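Local coordinates for HTH tetR-type domain-containing protein (Streptomyces coelicolor A3, PDB 3IUV) that is of unknown function but probably binds DNA as a transcription regulator of the TetR family, at residues A78-L86 and A134-P142. Numbering follows the deposited sequence.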
loop_
_atom_site.group_PDB
_atom_site.type_symbol
_atom_site.label_atom_id
_atom_site.label_comp_id
_atom_site.label_asym_id
_atom_site.label_seq_id
_atom_site.Cartn_x
_atom_site.Cartn_y
_atom_site.Cartn_z
ATOM N N ALA A 78 13.687 20.987 -10.915
ATOM C CA ALA A 78 12.498 21.699 -11.385
ATOM C C ALA A 78 11.248 21.647 -10.468
ATOM O O ALA A 78 10.427 22.575 -10.487
ATOM C CB ALA A 78 12.143 21.241 -12.811
ATOM N N LEU A 79 11.088 20.577 -9.685
ATOM C CA LEU A 79 9.929 20.448 -8.782
ATOM C C LEU A 79 9.813 21.635 -7.847
ATOM O O LEU A 79 8.716 22.065 -7.496
ATOM C CB LEU A 79 10.031 19.178 -7.928
ATOM C CG LEU A 79 9.987 17.771 -8.534
ATOM C CD1 LEU A 79 10.423 16.772 -7.484
ATOM C CD2 LEU A 79 8.609 17.412 -9.067
ATOM N N SER A 80 10.957 22.158 -7.431
ATOM C CA SER A 80 10.984 23.263 -6.493
ATOM C C SER A 80 10.935 24.591 -7.243
ATOM O O SER A 80 10.837 25.669 -6.636
ATOM C CB SER A 80 12.245 23.176 -5.651
ATOM O OG SER A 80 13.302 22.662 -6.443
ATOM N N ASP A 81 11.002 24.501 -8.568
ATOM C CA ASP A 81 10.922 25.675 -9.425
ATOM C C ASP A 81 9.459 26.003 -9.775
ATOM O O ASP A 81 8.789 25.216 -10.442
ATOM C CB ASP A 81 11.757 25.469 -10.695
ATOM C CG ASP A 81 11.639 26.638 -11.665
ATOM O OD1 ASP A 81 11.017 27.643 -11.274
ATOM O OD2 ASP A 81 12.161 26.557 -12.802
ATOM N N PRO A 82 8.969 27.169 -9.310
ATOM C CA PRO A 82 7.592 27.641 -9.531
ATOM C C PRO A 82 7.268 27.947 -11.002
ATOM O O PRO A 82 6.093 27.926 -11.393
ATOM C CB PRO A 82 7.519 28.933 -8.702
ATOM C CG PRO A 82 8.631 28.833 -7.711
ATOM C CD PRO A 82 9.722 28.066 -8.411
ATOM N N GLU A 83 8.284 28.239 -11.806
ATOM C CA GLU A 83 8.052 28.464 -13.230
ATOM C C GLU A 83 7.846 27.142 -13.965
ATOM O O GLU A 83 7.296 27.101 -15.070
ATOM C CB GLU A 83 9.195 29.259 -13.869
ATOM C CG GLU A 83 9.266 30.725 -13.438
ATOM C CD GLU A 83 7.954 31.489 -13.650
ATOM O OE1 GLU A 83 7.651 32.372 -12.823
ATOM O OE2 GLU A 83 7.233 31.218 -14.640
ATOM N N ALA A 84 8.277 26.056 -13.329
ATOM C CA ALA A 84 8.199 24.745 -13.945
ATOM C C ALA A 84 6.837 24.081 -13.731
ATOM O O ALA A 84 6.153 24.352 -12.745
ATOM C CB ALA A 84 9.316 23.871 -13.431
ATOM N N ASP A 85 6.458 23.214 -14.666
ATOM C CA ASP A 85 5.182 22.518 -14.628
ATOM C C ASP A 85 5.180 21.448 -13.549
ATOM O O ASP A 85 5.732 20.353 -13.744
ATOM C CB ASP A 85 4.916 21.855 -15.983
ATOM C CG ASP A 85 3.690 20.964 -15.968
ATOM O OD1 ASP A 85 2.739 21.251 -15.211
ATOM O OD2 ASP A 85 3.674 19.973 -16.724
ATOM N N LEU A 86 4.532 21.747 -12.425
ATOM C CA LEU A 86 4.533 20.842 -11.286
ATOM C C LEU A 86 4.016 19.440 -11.618
ATOM O O LEU A 86 4.694 18.449 -11.354
ATOM C CB LEU A 86 3.730 21.429 -10.129
ATOM C CG LEU A 86 3.809 20.472 -8.935
ATOM C CD1 LEU A 86 5.282 20.068 -8.720
ATOM C CD2 LEU A 86 3.190 21.071 -7.661
ATOM N N ALA A 134 7.419 17.960 2.280
ATOM C CA ALA A 134 8.094 19.214 2.634
ATOM C C ALA A 134 8.348 20.099 1.418
ATOM O O ALA A 134 8.168 21.312 1.469
ATOM C CB ALA A 134 9.392 18.928 3.337
ATOM N N LEU A 135 8.769 19.483 0.321
ATOM C CA LEU A 135 9.057 20.223 -0.896
ATOM C C LEU A 135 7.753 20.717 -1.530
ATOM O O LEU A 135 7.609 21.897 -1.838
ATOM C CB LEU A 135 9.832 19.322 -1.849
ATOM C CG LEU A 135 10.571 19.941 -3.027
ATOM C CD1 LEU A 135 11.480 18.890 -3.659
ATOM C CD2 LEU A 135 9.593 20.520 -4.062
ATOM N N LEU A 136 6.797 19.810 -1.707
ATOM C CA LEU A 136 5.495 20.164 -2.258
ATOM C C LEU A 136 4.764 21.245 -1.436
ATOM O O LEU A 136 4.166 22.168 -1.990
ATOM C CB LEU A 136 4.626 18.907 -2.357
ATOM C CG LEU A 136 4.492 18.217 -3.713
ATOM C CD1 LEU A 136 5.560 18.665 -4.701
ATOM C CD2 LEU A 136 4.496 16.696 -3.520
ATOM N N ALA A 137 4.786 21.110 -0.116
ATOM C CA ALA A 137 4.170 22.095 0.759
ATOM C C ALA A 137 4.746 23.482 0.441
ATOM O O ALA A 137 4.017 24.421 0.084
ATOM C CB ALA A 137 4.421 21.724 2.231
ATOM N N ALA A 138 6.064 23.607 0.569
ATOM C CA ALA A 138 6.730 24.851 0.223
ATOM C C ALA A 138 6.340 25.359 -1.175
ATOM O O ALA A 138 6.148 26.571 -1.370
ATOM C CB ALA A 138 8.239 24.687 0.334
ATOM N N ARG A 139 6.210 24.440 -2.140
ATOM C CA ARG A 139 5.929 24.839 -3.517
ATOM C C ARG A 139 4.454 25.035 -3.844
ATOM O O ARG A 139 4.116 25.517 -4.926
ATOM C CB ARG A 139 6.547 23.882 -4.537
ATOM C CG ARG A 139 6.667 24.532 -5.904
ATOM C CD ARG A 139 5.930 23.726 -6.914
ATOM N NE ARG A 139 5.207 24.535 -7.895
ATOM C CZ ARG A 139 5.531 24.574 -9.180
ATOM N NH1 ARG A 139 6.575 23.865 -9.599
ATOM N NH2 ARG A 139 4.826 25.310 -10.038
ATOM N N THR A 140 3.578 24.648 -2.923
ATOM C CA THR A 140 2.143 24.870 -3.093
ATOM C C THR A 140 1.540 25.313 -1.773
ATOM O O THR A 140 1.828 26.406 -1.285
ATOM C CB THR A 140 1.394 23.610 -3.636
ATOM O OG1 THR A 140 1.441 22.535 -2.681
ATOM C CG2 THR A 140 1.971 23.161 -5.028
ATOM N N ASP A 141 0.714 24.451 -1.193
ATOM C CA ASP A 141 0.147 24.683 0.127
ATOM C C ASP A 141 0.054 23.319 0.786
ATOM O O ASP A 141 0.161 22.300 0.103
ATOM C CB ASP A 141 -1.243 25.315 0.017
ATOM C CG ASP A 141 -2.274 24.346 -0.499
ATOM O OD1 ASP A 141 -2.845 23.569 0.309
ATOM O OD2 ASP A 141 -2.510 24.369 -1.717
ATOM N N PRO A 142 -0.167 23.292 2.109
ATOM C CA PRO A 142 -0.111 22.026 2.840
ATOM C C PRO A 142 -1.150 21.047 2.298
ATOM O O PRO A 142 -0.856 19.869 2.062
ATOM C CB PRO A 142 -0.459 22.431 4.285
ATOM C CG PRO A 142 -0.332 23.910 4.335
ATOM C CD PRO A 142 -0.648 24.394 2.962
#
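In the C-terminal domain of this TetR-family protein, Arg-139, the last residue of helix 121-139, pins the loop that leads into helix 86-98, showing how an arginine at a helix end can tie down a loop through its backbone carbonyls. Its side chain leaves the helix with CG anti to the backbone N (chi1 -160°), then bends at chi2 and chi3 so that the guanidinium lies against the type I turn Asp-81 to Ala-84, which its own bonds close. Two end-on hydrogen bonds, each 3.2 Å, run from Arg-139 NH1 and NH2 to Ala-84 O; NH2 comes nearly in line with the C=O (170°), NH1 from above the carbonyl plane. A weak, though nearly straight, hydrogen bond (3.5 Å) joins Arg-139 NH1 to Leu-79 O. The flat group is sandwiched, with Leu-86 CB 3.7 Å above its centre and Pro-82 CA over the opposite face, toward the rim. Beside it, Leu-86 CD2 meets Thr-140 CG2, while Leu-135 CD2 packs against Leu-79 CB (4.1 Å). Were an alanine here instead of Arg-139, Ala-84 O would probably lose both donors and a gap would open between Leu-86 and Pro-82. Carbonyl dipoles probably help to balance the arginine's charge, since no carboxylate of the two segments contacts the guanidinium.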